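Side-chain contacts in ribonucleoside-diphosphate reductase small chain 2 (Saccharomyces cerevisiae, PDB 1JK0), which serves in the small subunit of ribonucleotide reductase, which makes deoxyribonucleotides for DNA synthesis, and is required for folding of its partner small chain and assembly with the large subunits: residues Ile121-Glu124 with Asn125-Glu129; Arg218-Gly221 with Ala222-Asp225. All blocks are in the same frame, centred on the assembly; numbering follows the deposited sequence.

Contact 1: residues Ile121-Glu124 with Asn125-Glu129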
loop_
_atom_site.group_PDB
_atom_site.type_symbol
_atom_site.label_atom_id
_atom_site.label_comp_id
_atom_site.label_asym_id
_atom_site.label_seq_id
_atom_site.Cartn_x
_atom_site.Cartn_y
_atom_site.Cartn_z
ATOM N N ILE B 121 0.772 8.895 -0.876
ATOM C CA ILE B 121 1.882 8.658 0.050
ATOM C C ILE B 121 3.008 7.949 -0.680
ATOM O O ILE B 121 4.173 8.158 -0.355
ATOM C CB ILE B 121 1.542 7.801 1.331
ATOM C CG1 ILE B 121 1.753 6.323 1.039
ATOM C CG2 ILE B 121 0.140 8.104 1.847
ATOM C CD1 ILE B 121 1.699 5.432 2.285
ATOM N N MET B 122 2.676 7.112 -1.657
ATOM C CA MET B 122 3.717 6.402 -2.402
ATOM C C MET B 122 4.655 7.387 -3.112
ATOM O O MET B 122 5.879 7.241 -3.069
ATOM C CB MET B 122 3.090 5.440 -3.415
ATOM C CG MET B 122 4.090 4.713 -4.319
ATOM S SD MET B 122 4.733 5.752 -5.660
ATOM C CE MET B 122 3.353 5.683 -6.834
ATOM N N MET B 123 4.067 8.388 -3.767
ATOM C CA MET B 123 4.824 9.422 -4.471
ATOM C C MET B 123 5.615 10.326 -3.517
ATOM O O MET B 123 6.671 10.842 -3.875
ATOM C CB MET B 123 3.876 10.299 -5.308
ATOM C CG MET B 123 3.351 9.651 -6.577
ATOM S SD MET B 123 4.658 8.956 -7.642
ATOM C CE MET B 123 5.461 10.415 -8.269
ATOM N N GLU B 124 5.091 10.528 -2.308
ATOM C CA GLU B 124 5.749 11.381 -1.324
ATOM C C GLU B 124 7.117 10.861 -0.968
ATOM O O GLU B 124 8.025 11.647 -0.704
ATOM C CB GLU B 124 4.916 11.492 -0.051
ATOM C CG GLU B 124 3.860 12.577 -0.086
ATOM C CD GLU B 124 4.445 13.932 -0.435
ATOM O OE1 GLU B 124 5.634 14.161 -0.123
ATOM O OE2 GLU B 124 3.717 14.773 -1.004
ATOM N N ASN B 125 7.258 9.536 -0.955
ATOM C CA ASN B 125 8.531 8.913 -0.640
ATOM C C ASN B 125 9.542 9.133 -1.744
ATOM O O ASN B 125 10.738 9.220 -1.478
ATOM C CB ASN B 125 8.348 7.426 -0.373
ATOM C CG ASN B 125 7.620 7.177 0.925
ATOM O OD1 ASN B 125 7.763 7.964 1.872
ATOM N ND2 ASN B 125 6.845 6.089 0.996
ATOM N N ILE B 126 9.065 9.224 -2.981
ATOM C CA ILE B 126 9.947 9.468 -4.110
ATOM C C ILE B 126 10.428 10.929 -4.012
ATOM O O ILE B 126 11.595 11.232 -4.309
ATOM C CB ILE B 126 9.204 9.225 -5.440
ATOM C CG1 ILE B 126 8.906 7.723 -5.589
ATOM C CG2 ILE B 126 10.037 9.736 -6.627
ATOM C CD1 ILE B 126 8.019 7.350 -6.778
ATOM N N TYR B 127 9.543 11.830 -3.576
ATOM C CA TYR B 127 9.930 13.233 -3.434
ATOM C C TYR B 127 11.012 13.282 -2.355
ATOM O O TYR B 127 12.047 13.908 -2.526
ATOM C CB TYR B 127 8.735 14.104 -3.004
ATOM C CG TYR B 127 7.544 14.063 -3.935
ATOM C CD1 TYR B 127 6.255 14.350 -3.466
ATOM C CD2 TYR B 127 7.694 13.695 -5.274
ATOM C CE1 TYR B 127 5.162 14.262 -4.300
ATOM C CE2 TYR B 127 6.597 13.602 -6.116
ATOM C CZ TYR B 127 5.332 13.881 -5.625
ATOM O OH TYR B 127 4.236 13.743 -6.465
ATOM N N SER B 128 10.759 12.593 -1.246
ATOM C CA SER B 128 11.690 12.573 -0.142
ATOM C C SER B 128 13.051 12.032 -0.586
ATOM O O SER B 128 14.069 12.322 0.037
ATOM C CB SER B 128 11.112 11.738 0.999
ATOM O OG SER B 128 11.732 12.065 2.241
ATOM N N GLU B 129 13.070 11.248 -1.661
ATOM C CA GLU B 129 14.324 10.698 -2.181
ATOM C C GLU B 129 14.992 11.694 -3.108
ATOM O O GLU B 129 16.161 12.012 -2.939
ATOM C CB GLU B 129 14.111 9.406 -2.981
ATOM C CG GLU B 129 15.444 8.799 -3.450
ATOM C CD GLU B 129 15.292 7.607 -4.373
ATOM O OE1 GLU B 129 14.386 6.783 -4.161
ATOM O OE2 GLU B 129 16.109 7.473 -5.304
#

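Contact 2: residues Arg218-Gly221 with Ala222-Asp225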
loop_
_atom_site.group_PDB
_atom_site.type_symbol
_atom_site.label_atom_id
_atom_site.label_comp_id
_atom_site.label_asym_id
_atom_site.label_seq_id
_atom_site.Cartn_x
_atom_site.Cartn_y
_atom_site.Cartn_z
ATOM N N ARG B 218 3.250 19.966 -9.757
ATOM C CA ARG B 218 2.081 19.464 -10.474
ATOM C C ARG B 218 1.284 18.463 -9.608
ATOM O O ARG B 218 0.056 18.556 -9.498
ATOM C CB ARG B 218 2.505 18.792 -11.783
ATOM C CG ARG B 218 1.330 18.376 -12.669
ATOM C CD ARG B 218 1.717 17.218 -13.569
ATOM N NE ARG B 218 2.335 16.173 -12.765
ATOM C CZ ARG B 218 3.544 15.678 -12.990
ATOM N NH1 ARG B 218 4.260 16.127 -14.007
ATOM N NH2 ARG B 218 4.045 14.759 -12.174
ATOM N N ASP B 219 1.993 17.519 -8.986
ATOM C CA ASP B 219 1.368 16.508 -8.147
ATOM C C ASP B 219 0.800 17.112 -6.872
ATOM O O ASP B 219 -0.280 16.714 -6.406
ATOM C CB ASP B 219 2.379 15.423 -7.772
ATOM C CG ASP B 219 3.043 14.799 -8.983
ATOM O OD1 ASP B 219 2.509 14.965 -10.110
ATOM O OD2 ASP B 219 4.089 14.131 -8.804
ATOM N N ARG B 220 1.528 18.060 -6.290
ATOM C CA ARG B 220 1.062 18.685 -5.059
ATOM C C ARG B 220 -0.235 19.417 -5.373
ATOM O O ARG B 220 -1.158 19.459 -4.561
ATOM C CB ARG B 220 2.133 19.635 -4.512
ATOM C CG ARG B 220 3.339 18.926 -3.880
ATOM C CD ARG B 220 2.932 18.232 -2.591
ATOM N NE ARG B 220 3.962 17.358 -2.025
ATOM C CZ ARG B 220 5.184 17.743 -1.661
ATOM N NH1 ARG B 220 6.028 16.857 -1.151
ATOM N NH2 ARG B 220 5.572 19.001 -1.815
ATOM N N GLY B 221 -0.303 19.972 -6.575
ATOM C CA GLY B 221 -1.500 20.671 -6.980
ATOM C C GLY B 221 -2.649 19.695 -7.012
ATOM O O GLY B 221 -3.715 19.972 -6.452
ATOM N N ALA B 222 -2.433 18.549 -7.665
ATOM C CA ALA B 222 -3.455 17.508 -7.764
ATOM C C ALA B 222 -3.849 17.029 -6.378
ATOM O O ALA B 222 -5.032 16.925 -6.076
ATOM C CB ALA B 222 -2.951 16.338 -8.577
ATOM N N TYR B 223 -2.871 16.734 -5.526
ATOM C CA TYR B 223 -3.205 16.274 -4.181
ATOM C C TYR B 223 -4.055 17.326 -3.451
ATOM O O TYR B 223 -4.872 16.972 -2.597
ATOM C CB TYR B 223 -1.941 15.958 -3.357
ATOM C CG TYR B 223 -0.992 14.948 -3.972
ATOM C CD1 TYR B 223 0.367 14.992 -3.678
ATOM C CD2 TYR B 223 -1.435 13.976 -4.866
ATOM C CE1 TYR B 223 1.261 14.109 -4.258
ATOM C CE2 TYR B 223 -0.546 13.082 -5.448
ATOM C CZ TYR B 223 0.799 13.161 -5.143
ATOM O OH TYR B 223 1.711 12.324 -5.738
ATOM N N THR B 224 -3.873 18.610 -3.771
ATOM C CA THR B 224 -4.667 19.650 -3.108
ATOM C C THR B 224 -6.072 19.624 -3.696
ATOM O O THR B 224 -7.062 19.650 -2.964
ATOM C CB THR B 224 -4.056 21.074 -3.281
ATOM O OG1 THR B 224 -2.732 21.112 -2.733
ATOM C CG2 THR B 224 -4.901 22.108 -2.528
ATOM N N ASP B 225 -6.150 19.558 -5.021
ATOM C CA ASP B 225 -7.435 19.486 -5.710
ATOM C C ASP B 225 -8.267 18.339 -5.185
ATOM O O ASP B 225 -9.459 18.485 -4.965
ATOM C CB ASP B 225 -7.254 19.258 -7.204
ATOM C CG ASP B 225 -7.403 20.517 -8.007
ATOM O OD1 ASP B 225 -8.203 21.386 -7.586
ATOM O OD2 ASP B 225 -6.739 20.628 -9.064
#

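Contact 1: residues Ile121-Glu124 with Asn125-Glu129
Y127 folds back along its own helix over M123 and E124. Its CB lies 3.4 Å from the backbone O of E124. From there CG stands anti to the carbonyl carbon (chi1 -58°), which turns the ring toward the preceding turn. The ring then covers the carbonyl of M123: that O sits 3.2 Å above the plane, over the ring centre. CD1 and CE1 face the E124 carboxylate, with OE1 of E124 3.4 Å from CD1 of Y127. OE2 of E124 meets the ring edge in plane, and carboxylate and ring stand almost perpendicular, at 86°. On the face that holds M123 O, CE of M123 comes to 4.0 Å from CE2 of Y127. The hydroxyl end reaches CB of M123, 3.7 Å from OH of Y127. Both segments belong to the long helix 111-138 of a ferritin-like helical fold, and Y127 lies one turn before Y131, the predicted active-site residue. The same M123 O that faces the ring accepts the backbone N-H of Y127 at 3.1 Å. The polar ends are held outside the segments, Y127 OH by D219 and E124 OE2 by R220. A leucine in place of Y127 would probably leave D219 without its hydroxyl partner and open a gap beside M123. On a neighbouring side of the helix, I126 CD1 touches two sulfurs, SD of M122 and SD of M123, each at 3.8 Å. M122 and I126 lie alongside each other, pointing the same way, and another protein chain packs against both.

Contact 2: residues Arg218-Gly221 with Ala222-Asp225
R220 O takes two hydrogen bonds from T224, one from its backbone N at 3.0 Å and one from its hydroxyl OG1 at 2.9 Å. This is the side-chain-to-backbone bond of a helical threonine, one turn along helix 207-232 of the ferritin-like fold. The two donors reach R220 O from opposite faces of the carbonyl plane. OG1 can do so because it stands beside its own backbone N (chi1 -59°). D219 O accepts from Y223 N at 2.7 Å. R218 forms a salt bridge with its neighbour, NH2 of R218 to OD1 of D219 at 2.6 Å. NH2 comes from the syn side, somewhat out of the carboxylate plane. The other oxygen, D219 OD2, also takes a hydrogen bond from W57, and R220 has a long, weak ion pair with E186. The chief partners of these two side chains, Y127 and E124, lie on helix 111-138. Further out is the packing of Y223. Its ring lies over the turn before it, with D219 O 3.1 Å above the plane and toward the rim. Toward the hydroxyl end of the ring, CB of D219 rests 3.8 Å from both CZ and OH of Y223.

Contact 1 comes first along the chain, on helix 111-138, and contact 2 follows on helix 207-232. Their centres are about 14 Å apart; the two helices pack against each other, and all four segments lie within the small-chain family region. Two polar links join them: Y127 OH to D219 OD2 at 2.4 Å, a probable hydrogen bond, and the salt bridge from E124 OE2 to R220 NE at 2.8 Å. Beside these, M123 CB packs on the hydroxyl of Y223, and the ring of Y127 on NH1 of R220. Y127 and R220 both have side chains about 4 Å from that of Y131, so this polar network borders the predicted active site.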